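Local coordinates for cycloserine biosynthesis protein DcsG (Streptomyces lavendulae, PDB 6JIL) that catalyses the ATP-dependent cyclisation of O-ureido-D-serine to the antibiotic D-cycloserine, as a magnesium-dependent ATP-grasp ligase, at residues Val178-His184 against Leu257-Ala261; Val103-Pro107 against Pro265-Glu269. All blocks are in the same frame, centred on the assembly; numbering follows the deposited sequence.

Contact 1. Residues Val178-His184 against Leu257-Ala261. With ADP (adenosine-5'-diphosphate), chain G.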
ATOM      1  N   VAL A 178      -2.297   2.936 -17.391  1.00 26.19           N
ATOM      2  CA  VAL A 178      -1.572   4.197 -17.555  1.00 26.00           C
ATOM      3  C   VAL A 178      -0.341   3.921 -18.416  1.00 27.23           C
ATOM      4  O   VAL A 178       0.625   3.308 -17.966  1.00 27.93           O
ATOM      5  CB  VAL A 178      -1.150   4.768 -16.180  1.00 26.14           C
ATOM      6  CG1 VAL A 178      -0.227   5.973 -16.357  1.00 24.16           C
ATOM      7  CG2 VAL A 178      -2.393   5.165 -15.392  1.00 23.72           C
ATOM      8  N   GLU A 179      -0.399   4.384 -19.659  1.00 28.87           N
ATOM      9  CA  GLU A 179       0.656   4.176 -20.646  1.00 29.99           C
ATOM     10  C   GLU A 179       2.071   4.613 -20.288  1.00 28.57           C
ATOM     11  O   GLU A 179       3.041   3.994 -20.736  1.00 28.91           O
ATOM     12  CB  GLU A 179       0.248   4.830 -21.971  1.00 32.75           C
ATOM     13  CG  GLU A 179      -1.115   4.366 -22.483  1.00 39.05           C
ATOM     14  CD  GLU A 179      -1.426   4.872 -23.883  1.00 43.35           C
ATOM     15  OE1 GLU A 179      -1.388   6.103 -24.103  1.00 46.01           O
ATOM     16  OE2 GLU A 179      -1.714   4.035 -24.765  1.00 45.50           O
ATOM     17  N   SER A 180       2.210   5.667 -19.494  1.00 26.79           N
ATOM     18  CA  SER A 180       3.546   6.132 -19.137  1.00 25.23           C
ATOM     19  C   SER A 180       4.300   5.134 -18.271  1.00 23.39           C
ATOM     20  O   SER A 180       5.520   5.148 -18.240  1.00 24.54           O
ATOM     21  CB  SER A 180       3.481   7.473 -18.402  1.00 25.20           C
ATOM     22  OG  SER A 180       2.988   7.313 -17.083  1.00 26.08           O
ATOM     23  N   VAL A 181       3.583   4.264 -17.574  1.00 22.32           N
ATOM     24  CA  VAL A 181       4.240   3.299 -16.694  1.00 23.79           C
ATOM     25  C   VAL A 181       5.172   2.323 -17.424  1.00 24.44           C
ATOM     26  O   VAL A 181       6.139   1.825 -16.842  1.00 23.61           O
ATOM     27  CB  VAL A 181       3.196   2.507 -15.865  1.00 21.70           C
ATOM     28  CG1 VAL A 181       3.891   1.527 -14.940  1.00 23.12           C
ATOM     29  CG2 VAL A 181       2.358   3.464 -15.048  1.00 21.45           C
ATOM     30  N   ASP A 182       4.891   2.058 -18.694  1.00 25.40           N
ATOM     31  CA  ASP A 182       5.723   1.149 -19.483  1.00 26.10           C
ATOM     32  C   ASP A 182       7.154   1.656 -19.629  1.00 27.49           C
ATOM     33  O   ASP A 182       8.106   0.876 -19.591  1.00 25.87           O
ATOM     34  CB  ASP A 182       5.119   0.956 -20.874  1.00 24.75           C
ATOM     35  CG  ASP A 182       4.113  -0.160 -20.914  1.00 26.67           C
ATOM     36  OD1 ASP A 182       3.472  -0.347 -21.968  1.00 29.68           O
ATOM     37  OD2 ASP A 182       3.969  -0.860 -19.891  1.00 28.02           O
ATOM     38  N   ARG A 183       7.300   2.966 -19.796  1.00 28.88           N
ATOM     39  CA  ARG A 183       8.618   3.554 -19.963  1.00 30.21           C
ATOM     40  C   ARG A 183       9.151   4.351 -18.776  1.00 28.40           C
ATOM     41  O   ARG A 183      10.358   4.520 -18.642  1.00 29.76           O
ATOM     42  CB  ARG A 183       8.636   4.423 -21.225  1.00 33.40           C
ATOM     43  CG  ARG A 183       7.333   5.168 -21.516  1.00 39.20           C
ATOM     44  CD  ARG A 183       7.405   5.872 -22.880  1.00 43.64           C
ATOM     45  NE  ARG A 183       6.123   6.438 -23.303  1.00 46.71           N
ATOM     46  CZ  ARG A 183       5.569   7.530 -22.783  1.00 48.50           C
ATOM     47  NH1 ARG A 183       6.181   8.192 -21.813  1.00 49.20           N
ATOM     48  NH2 ARG A 183       4.393   7.956 -23.228  1.00 48.94           N
ATOM     49  N   HIS A 184       8.269   4.824 -17.906  1.00 26.61           N
ATOM     50  CA  HIS A 184       8.706   5.618 -16.763  1.00 25.42           C
ATOM     51  C   HIS A 184       8.370   5.006 -15.413  1.00 25.74           C
ATOM     52  O   HIS A 184       8.548   5.642 -14.376  1.00 26.74           O
ATOM     53  CB  HIS A 184       8.107   7.016 -16.858  1.00 24.32           C
ATOM     54  CG  HIS A 184       8.528   7.756 -18.086  1.00 26.09           C
ATOM     55  ND1 HIS A 184       7.628   8.305 -18.972  1.00 27.10           N
ATOM     56  CD2 HIS A 184       9.757   8.011 -18.591  1.00 26.84           C
ATOM     57  CE1 HIS A 184       8.284   8.866 -19.973  1.00 26.31           C
ATOM     58  NE2 HIS A 184       9.577   8.701 -19.766  1.00 28.08           N
ATOM     59  N   LEU A 257       3.139   7.216  -7.132  1.00 19.55           N
ATOM     60  CA  LEU A 257       2.666   8.076  -8.214  1.00 20.00           C
ATOM     61  C   LEU A 257       3.024   7.609  -9.608  1.00 18.29           C
ATOM     62  O   LEU A 257       4.071   7.007  -9.819  1.00 19.04           O
ATOM     63  CB  LEU A 257       3.243   9.481  -8.038  1.00 20.12           C
ATOM     64  CG  LEU A 257       2.609  10.455  -7.049  1.00 21.66           C
ATOM     65  CD1 LEU A 257       2.041   9.722  -5.863  1.00 20.46           C
ATOM     66  CD2 LEU A 257       3.664  11.476  -6.636  1.00 17.34           C
ATOM     67  N   VAL A 258       2.144   7.909 -10.558  1.00 18.13           N
ATOM     68  CA  VAL A 258       2.368   7.586 -11.961  1.00 18.05           C
ATOM     69  C   VAL A 258       2.105   8.855 -12.763  1.00 18.69           C
ATOM     70  O   VAL A 258       1.402   9.752 -12.297  1.00 16.49           O
ATOM     71  CB  VAL A 258       1.450   6.437 -12.462  1.00 18.64           C
ATOM     72  CG1 VAL A 258       1.840   5.134 -11.778  1.00 17.12           C
ATOM     73  CG2 VAL A 258      -0.016   6.764 -12.204  1.00 18.17           C
ATOM     74  N   ARG A 259       2.679   8.933 -13.959  1.00 22.16           N
ATOM     75  CA  ARG A 259       2.532  10.106 -14.819  1.00 25.03           C
ATOM     76  C   ARG A 259       1.341  10.003 -15.762  1.00 25.43           C
ATOM     77  O   ARG A 259       1.238   9.058 -16.534  1.00 25.69           O
ATOM     78  CB  ARG A 259       3.803  10.310 -15.658  1.00 28.03           C
ATOM     79  CG  ARG A 259       5.099  10.330 -14.854  1.00 33.61           C
ATOM     80  CD  ARG A 259       6.354  10.428 -15.738  1.00 38.74           C
ATOM     81  NE  ARG A 259       6.561  11.756 -16.318  1.00 41.56           N
ATOM     82  CZ  ARG A 259       6.014  12.182 -17.453  1.00 43.31           C
ATOM     83  NH1 ARG A 259       5.216  11.391 -18.157  1.00 44.82           N
ATOM     84  NH2 ARG A 259       6.263  13.411 -17.884  1.00 44.68           N
ATOM     85  N   GLY A 260       0.442  10.978 -15.701  1.00 27.02           N
ATOM     86  CA  GLY A 260      -0.697  10.961 -16.602  1.00 29.45           C
ATOM     87  C   GLY A 260      -0.229  11.427 -17.969  1.00 31.70           C
ATOM     88  O   GLY A 260       0.948  11.741 -18.141  1.00 32.81           O
ATOM     89  N   ALA A 261      -1.122  11.460 -18.951  1.00 34.25           N
ATOM     90  CA  ALA A 261      -0.740  11.933 -20.281  1.00 35.98           C
ATOM     91  C   ALA A 261      -0.440  13.420 -20.113  1.00 36.81           C
ATOM     92  O   ALA A 261       0.435  13.982 -20.766  1.00 37.29           O
ATOM     93  CB  ALA A 261      -1.884  11.728 -21.265  1.00 36.01           C
TER
HETATM   94  PB  ADP G 403      -0.095  -3.656  -5.363  1.00 15.07           P
HETATM   95  O1B ADP G 403       1.399  -3.122  -5.656  1.00 15.55           O
HETATM   96  O2B ADP G 403      -0.543  -3.199  -3.977  1.00 16.24           O
HETATM   97  O3B ADP G 403      -0.088  -5.199  -5.418  1.00 14.51           O
HETATM   98  PA  ADP G 403      -0.595  -1.943  -7.456  1.00 15.40           P
HETATM   99  O1A ADP G 403      -1.618  -0.914  -7.629  1.00 18.23           O
HETATM  100  O2A ADP G 403       0.712  -1.239  -6.888  1.00 18.51           O
HETATM  101  O3A ADP G 403      -1.180  -3.084  -6.445  1.00 18.34           O
HETATM  102  O5' ADP G 403      -0.328  -2.630  -8.886  1.00 19.41           O
HETATM  103  C5' ADP G 403       0.901  -3.357  -8.846  1.00 15.69           C
HETATM  104  C4' ADP G 403       1.727  -2.986 -10.085  1.00 17.85           C
HETATM  105  O4' ADP G 403       0.933  -3.158 -11.280  1.00 18.45           O
HETATM  106  C3' ADP G 403       2.161  -1.526 -10.038  1.00 17.94           C
HETATM  107  O3' ADP G 403       3.412  -1.367  -9.379  1.00 20.88           O
HETATM  108  C2' ADP G 403       2.204  -1.131 -11.516  1.00 19.64           C
HETATM  109  O2' ADP G 403       3.486  -1.388 -12.097  1.00 21.76           O
HETATM  110  C1' ADP G 403       1.086  -1.992 -12.148  1.00 19.75           C
HETATM  111  N9  ADP G 403      -0.190  -1.231 -12.264  1.00 19.96           N
HETATM  112  C8  ADP G 403      -1.322  -1.388 -11.501  1.00 19.04           C
HETATM  113  N7  ADP G 403      -2.267  -0.596 -11.914  1.00 16.25           N
HETATM  114  C5  ADP G 403      -1.820   0.125 -12.962  1.00 17.79           C
HETATM  115  C6  ADP G 403      -2.440   0.958 -13.932  1.00 17.65           C
HETATM  116  N6  ADP G 403      -3.760   1.358 -13.782  1.00 15.38           N
HETATM  117  N1  ADP G 403      -1.727   1.336 -15.010  1.00 17.83           N
HETATM  118  C2  ADP G 403      -0.464   0.948 -15.190  1.00 18.87           C
HETATM  119  N3  ADP G 403       0.157   0.161 -14.313  1.00 18.46           N
HETATM  120  C4  ADP G 403      -0.469  -0.269 -13.202  1.00 17.97           C
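The backbone from V178 to V181 folds into a type I beta turn that leads into helix 181-184, and it lies against the last residues of strand 252-259, S180 coming closest to R259 with their CA atoms 6.0 Å apart. S180 carries the polar link. Its OG reaches R259 O at 2.5 Å, a short hydrogen bond donated by the hydroxyl in the carbonyl plane, on a lone pair. The first torsion (chi1 73°) puts OG between the backbone N and the carbonyl carbon of S180, and there it also packs against R259 CB. V178 approaches the same carbonyl from another direction, its CG1 methyl resting 3.4 Å from R259 O.

Nearer the nucleotide, two valines meet obliquely: V181 CG2 touches V258 CG1 at 3.7 Å. That V181 methyl also faces the adenine, lying 3.8 Å from ADP C2, so one small branch links strand 252-259 to the base. At the outer end, the aliphatic CD of R259 runs past H184 CB, and the imidazole and guanidinium planes cross at 58°. The bend of the arginine at chi3 turns the guanidinium so that R259 NH1 lies 4.0 Å from H184 ND1.

V178 N gives a nearly straight hydrogen bond (166°) to ADP N1, and P176 O binds the nucleotide from just before the turn. Backbone recognition of adenine by the linker that follows strand 172-176 is characteristic of the ATP-grasp nucleotide site, and here the linker is braced against the sheet containing strand 252-259.

Contact 2. Residues Val103-Pro107 against Pro265-Glu269. With MG (magnesium ion), chain H; MG (magnesium ion), chain I; ADP (adenosine-5'-diphosphate), chain G.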
ATOM      1  N   VAL A 103      -7.516  14.994  -4.440  1.00 22.77           N
ATOM      2  CA  VAL A 103      -6.255  14.318  -4.755  1.00 22.91           C
ATOM      3  C   VAL A 103      -6.393  13.579  -6.083  1.00 22.61           C
ATOM      4  O   VAL A 103      -7.290  12.753  -6.250  1.00 24.83           O
ATOM      5  CB  VAL A 103      -5.875  13.274  -3.685  1.00 22.68           C
ATOM      6  CG1 VAL A 103      -4.580  12.561  -4.086  1.00 21.69           C
ATOM      7  CG2 VAL A 103      -5.722  13.944  -2.333  1.00 22.21           C
ATOM      8  N   PRO A 104      -5.504  13.869  -7.045  1.00 20.80           N
ATOM      9  CA  PRO A 104      -5.537  13.220  -8.360  1.00 19.65           C
ATOM     10  C   PRO A 104      -5.200  11.734  -8.290  1.00 17.63           C
ATOM     11  O   PRO A 104      -4.131  11.355  -7.835  1.00 17.28           O
ATOM     12  CB  PRO A 104      -4.502  14.010  -9.159  1.00 20.90           C
ATOM     13  CG  PRO A 104      -3.510  14.396  -8.112  1.00 20.21           C
ATOM     14  CD  PRO A 104      -4.391  14.830  -6.964  1.00 18.97           C
ATOM     15  N   VAL A 105      -6.121  10.893  -8.739  1.00 17.59           N
ATOM     16  CA  VAL A 105      -5.897   9.457  -8.717  1.00 18.91           C
ATOM     17  C   VAL A 105      -6.181   8.834 -10.075  1.00 18.24           C
ATOM     18  O   VAL A 105      -6.805   9.446 -10.935  1.00 20.00           O
ATOM     19  CB  VAL A 105      -6.798   8.759  -7.671  1.00 18.19           C
ATOM     20  CG1 VAL A 105      -6.596   9.381  -6.315  1.00 20.54           C
ATOM     21  CG2 VAL A 105      -8.251   8.866  -8.080  1.00 21.66           C
ATOM     22  N   ILE A 106      -5.714   7.608 -10.260  1.00 18.58           N
ATOM     23  CA  ILE A 106      -5.942   6.894 -11.500  1.00 16.94           C
ATOM     24  C   ILE A 106      -7.433   6.612 -11.571  1.00 17.49           C
ATOM     25  O   ILE A 106      -8.021   6.155 -10.590  1.00 18.92           O
ATOM     26  CB  ILE A 106      -5.189   5.540 -11.521  1.00 16.81           C
ATOM     27  CG1 ILE A 106      -3.676   5.781 -11.628  1.00 16.07           C
ATOM     28  CG2 ILE A 106      -5.695   4.678 -12.675  1.00 14.53           C
ATOM     29  CD1 ILE A 106      -2.842   4.499 -11.635  1.00 15.42           C
ATOM     30  N   PRO A 107      -8.072   6.919 -12.714  1.00 16.30           N
ATOM     31  CA  PRO A 107      -9.508   6.658 -12.845  1.00 17.18           C
ATOM     32  C   PRO A 107      -9.740   5.235 -12.337  1.00 17.25           C
ATOM     33  O   PRO A 107      -9.208   4.275 -12.896  1.00 18.05           O
ATOM     34  CB  PRO A 107      -9.737   6.807 -14.346  1.00 17.57           C
ATOM     35  CG  PRO A 107      -8.770   7.902 -14.704  1.00 11.95           C
ATOM     36  CD  PRO A 107      -7.523   7.515 -13.946  1.00 14.43           C
ATOM     37  N   PRO A 265       1.414  14.250 -11.924  1.00 24.96           N
ATOM     38  CA  PRO A 265       1.330  12.987 -11.181  1.00 24.92           C
ATOM     39  C   PRO A 265      -0.023  12.643 -10.567  1.00 25.40           C
ATOM     40  O   PRO A 265      -0.782  13.522 -10.169  1.00 24.56           O
ATOM     41  CB  PRO A 265       2.414  13.144 -10.119  1.00 24.63           C
ATOM     42  CG  PRO A 265       2.365  14.617  -9.822  1.00 25.31           C
ATOM     43  CD  PRO A 265       2.212  15.251 -11.189  1.00 23.68           C
HETATM   44  N   MSE A 266      -0.317  11.346 -10.508  1.00 27.28           N
HETATM   45  CA  MSE A 266      -1.554  10.858  -9.906  1.00 27.95           C
HETATM   46  C   MSE A 266      -1.269   9.609  -9.071  1.00 26.22           C
HETATM   47  O   MSE A 266      -0.417   8.788  -9.419  1.00 25.78           O
HETATM   48  CB  MSE A 266      -2.627  10.577 -10.974  1.00 30.92           C
HETATM   49  CG  MSE A 266      -2.187   9.742 -12.168  1.00 37.48           C
HETATM   50 SE   MSE A 266      -3.587   9.618 -13.540  1.00 45.17          SE
HETATM   51  CE  MSE A 266      -3.364  11.355 -14.355  1.00 44.86           C
ATOM     52  N   VAL A 267      -1.975   9.486  -7.956  1.00 23.46           N
ATOM     53  CA  VAL A 267      -1.795   8.361  -7.063  1.00 21.74           C
ATOM     54  C   VAL A 267      -2.172   7.039  -7.717  1.00 22.10           C
ATOM     55  O   VAL A 267      -3.223   6.925  -8.345  1.00 23.34           O
ATOM     56  CB  VAL A 267      -2.635   8.546  -5.788  1.00 22.32           C
ATOM     57  CG1 VAL A 267      -2.462   7.350  -4.868  1.00 19.67           C
ATOM     58  CG2 VAL A 267      -2.226   9.833  -5.083  1.00 20.73           C
ATOM     59  N   LEU A 268      -1.288   6.051  -7.576  1.00 20.45           N
ATOM     60  CA  LEU A 268      -1.490   4.705  -8.102  1.00 17.24           C
ATOM     61  C   LEU A 268      -2.083   3.962  -6.918  1.00 17.56           C
ATOM     62  O   LEU A 268      -3.161   3.387  -6.997  1.00 17.97           O
ATOM     63  CB  LEU A 268      -0.145   4.071  -8.459  1.00 17.70           C
ATOM     64  CG  LEU A 268      -0.040   2.766  -9.262  1.00 15.82           C
ATOM     65  CD1 LEU A 268       1.315   2.134  -8.953  1.00 15.66           C
ATOM     66  CD2 LEU A 268      -1.148   1.806  -8.931  1.00 12.93           C
ATOM     67  N   GLU A 269      -1.337   3.971  -5.817  1.00 17.71           N
ATOM     68  CA  GLU A 269      -1.763   3.342  -4.580  1.00 18.16           C
ATOM     69  C   GLU A 269      -1.018   4.023  -3.440  1.00 18.76           C
ATOM     70  O   GLU A 269      -0.030   4.728  -3.658  1.00 18.13           O
ATOM     71  CB  GLU A 269      -1.472   1.838  -4.584  1.00 18.71           C
ATOM     72  CG  GLU A 269      -0.021   1.453  -4.358  1.00 18.31           C
ATOM     73  CD  GLU A 269       0.105   0.090  -3.702  1.00 18.53           C
ATOM     74  OE1 GLU A 269      -0.576  -0.130  -2.680  1.00 17.80           O
ATOM     75  OE2 GLU A 269       0.880  -0.753  -4.196  1.00 17.95           O
TER
HETATM   76 MG    MG H 404       2.536  -1.054  -5.681  1.00 22.32          MG
HETATM   77 MG    MG I 405       0.661  -2.070  -2.366  1.00 20.36          MG
HETATM   78  PB  ADP G 403      -0.095  -3.656  -5.363  1.00 15.07           P
HETATM   79  O1B ADP G 403       1.399  -3.122  -5.656  1.00 15.55           O
HETATM   80  O2B ADP G 403      -0.543  -3.199  -3.977  1.00 16.24           O
HETATM   81  O3B ADP G 403      -0.088  -5.199  -5.418  1.00 14.51           O
HETATM   82  PA  ADP G 403      -0.595  -1.943  -7.456  1.00 15.40           P
HETATM   83  O1A ADP G 403      -1.618  -0.914  -7.629  1.00 18.23           O
HETATM   84  O2A ADP G 403       0.712  -1.239  -6.888  1.00 18.51           O
HETATM   85  O3A ADP G 403      -1.180  -3.084  -6.445  1.00 18.34           O
HETATM   86  O5' ADP G 403      -0.328  -2.630  -8.886  1.00 19.41           O
HETATM   87  C5' ADP G 403       0.901  -3.357  -8.846  1.00 15.69           C
HETATM   88  C4' ADP G 403       1.727  -2.986 -10.085  1.00 17.85           C
HETATM   89  O4' ADP G 403       0.933  -3.158 -11.280  1.00 18.45           O
HETATM   90  C3' ADP G 403       2.161  -1.526 -10.038  1.00 17.94           C
HETATM   91  O3' ADP G 403       3.412  -1.367  -9.379  1.00 20.88           O
HETATM   92  C2' ADP G 403       2.204  -1.131 -11.516  1.00 19.64           C
HETATM   93  O2' ADP G 403       3.486  -1.388 -12.097  1.00 21.76           O
HETATM   94  C1' ADP G 403       1.086  -1.992 -12.148  1.00 19.75           C
HETATM   95  N9  ADP G 403      -0.190  -1.231 -12.264  1.00 19.96           N
HETATM   96  C8  ADP G 403      -1.322  -1.388 -11.501  1.00 19.04           C
HETATM   97  N7  ADP G 403      -2.267  -0.596 -11.914  1.00 16.25           N
HETATM   98  C5  ADP G 403      -1.820   0.125 -12.962  1.00 17.79           C
HETATM   99  C6  ADP G 403      -2.440   0.958 -13.932  1.00 17.65           C
HETATM  100  N6  ADP G 403      -3.760   1.358 -13.782  1.00 15.38           N
HETATM  101  N1  ADP G 403      -1.727   1.336 -15.010  1.00 17.83           N
HETATM  102  C2  ADP G 403      -0.464   0.948 -15.190  1.00 18.87           C
HETATM  103  N3  ADP G 403       0.157   0.161 -14.313  1.00 18.46           N
HETATM  104  C4  ADP G 403      -0.469  -0.269 -13.202  1.00 17.97           C
HETATM  105  O   HOH W   1       3.869  -2.533  -7.080  1.00 33.05           O
HETATM  106  O   HOH W   2       3.345   1.113  -5.903  1.00 24.17           O
HETATM  107  O   HOH W   3      -0.933  -3.073  -1.052  1.00 13.47           O
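P104 O accepts a hydrogen bond from V267 N at 2.9 Å, and M266 CA adds a weaker CA-H...O contact to the same oxygen. A second backbone bond runs the other way, from I106 N to V267 O at 3.2 Å. V267 thus bonds to both neighbours of V105, the pattern of a parallel-type bridge. It is a single beta bridge, V105 with V267, on the edge of strand 265-271, although 103-107 is itself no regular strand.

The side chains close round this bridge. V103 CG1 crosses V267 CG2 at 3.7 Å on the side covered by helix 227-244, while V105 CG1 comes to V267 CB. P104 CG rests 3.5 Å from P265 O. M266, a selenomethionine, starts toward the loop with CB over P104 O; chi1 (49°) and an extended chi2 carry SE to I106 CA and V105 O, and the bend at chi3 then directs CE onto G260 CA.

I106 is the long arm. With CG1 anti to its carbonyl carbon (chi1 -70°) and an extended chi2, it passes V267 O and sets CD1 3.8 Å from L268 CA. The same methyl lies 3.9 Å from ADP N6, and L268 points its two methyls at the nucleotide.

Just past the chain's corner at L268, E269 reaches the two magnesium ions on the phosphates. Its OE2 bridges both, 2.2 Å from the one that also holds ADP O1B and O2A, and OE1 joins OE2 on the other; E271 also binds magnesium, probably this same ion. Acidic ligands on a strand carrying two magnesium ions against the nucleotide phosphates mark the ATP-grasp active site.

In the fold
From the N terminus the chain first supplies 103-107, the loop between helix 94-100 and strand 109-111. It then runs through the four-stranded antiparallel sheet to 178-184, which leaves strand 172-176 and leads into the five-stranded sheet. The loop of contact 1 opens at 178-184 and closes when strand 252-259 returns to it; contact 2 closes only after the next strand, 265-271, so the first loop is nested inside the second. The two strands are sheet neighbours, and V258 N probably hydrogen-bonds to M266 O. I106 CD1 packs on both V178 CG2 and V258 CG2, connecting the contacts. Together they tie both antiparallel sheets around the ADP.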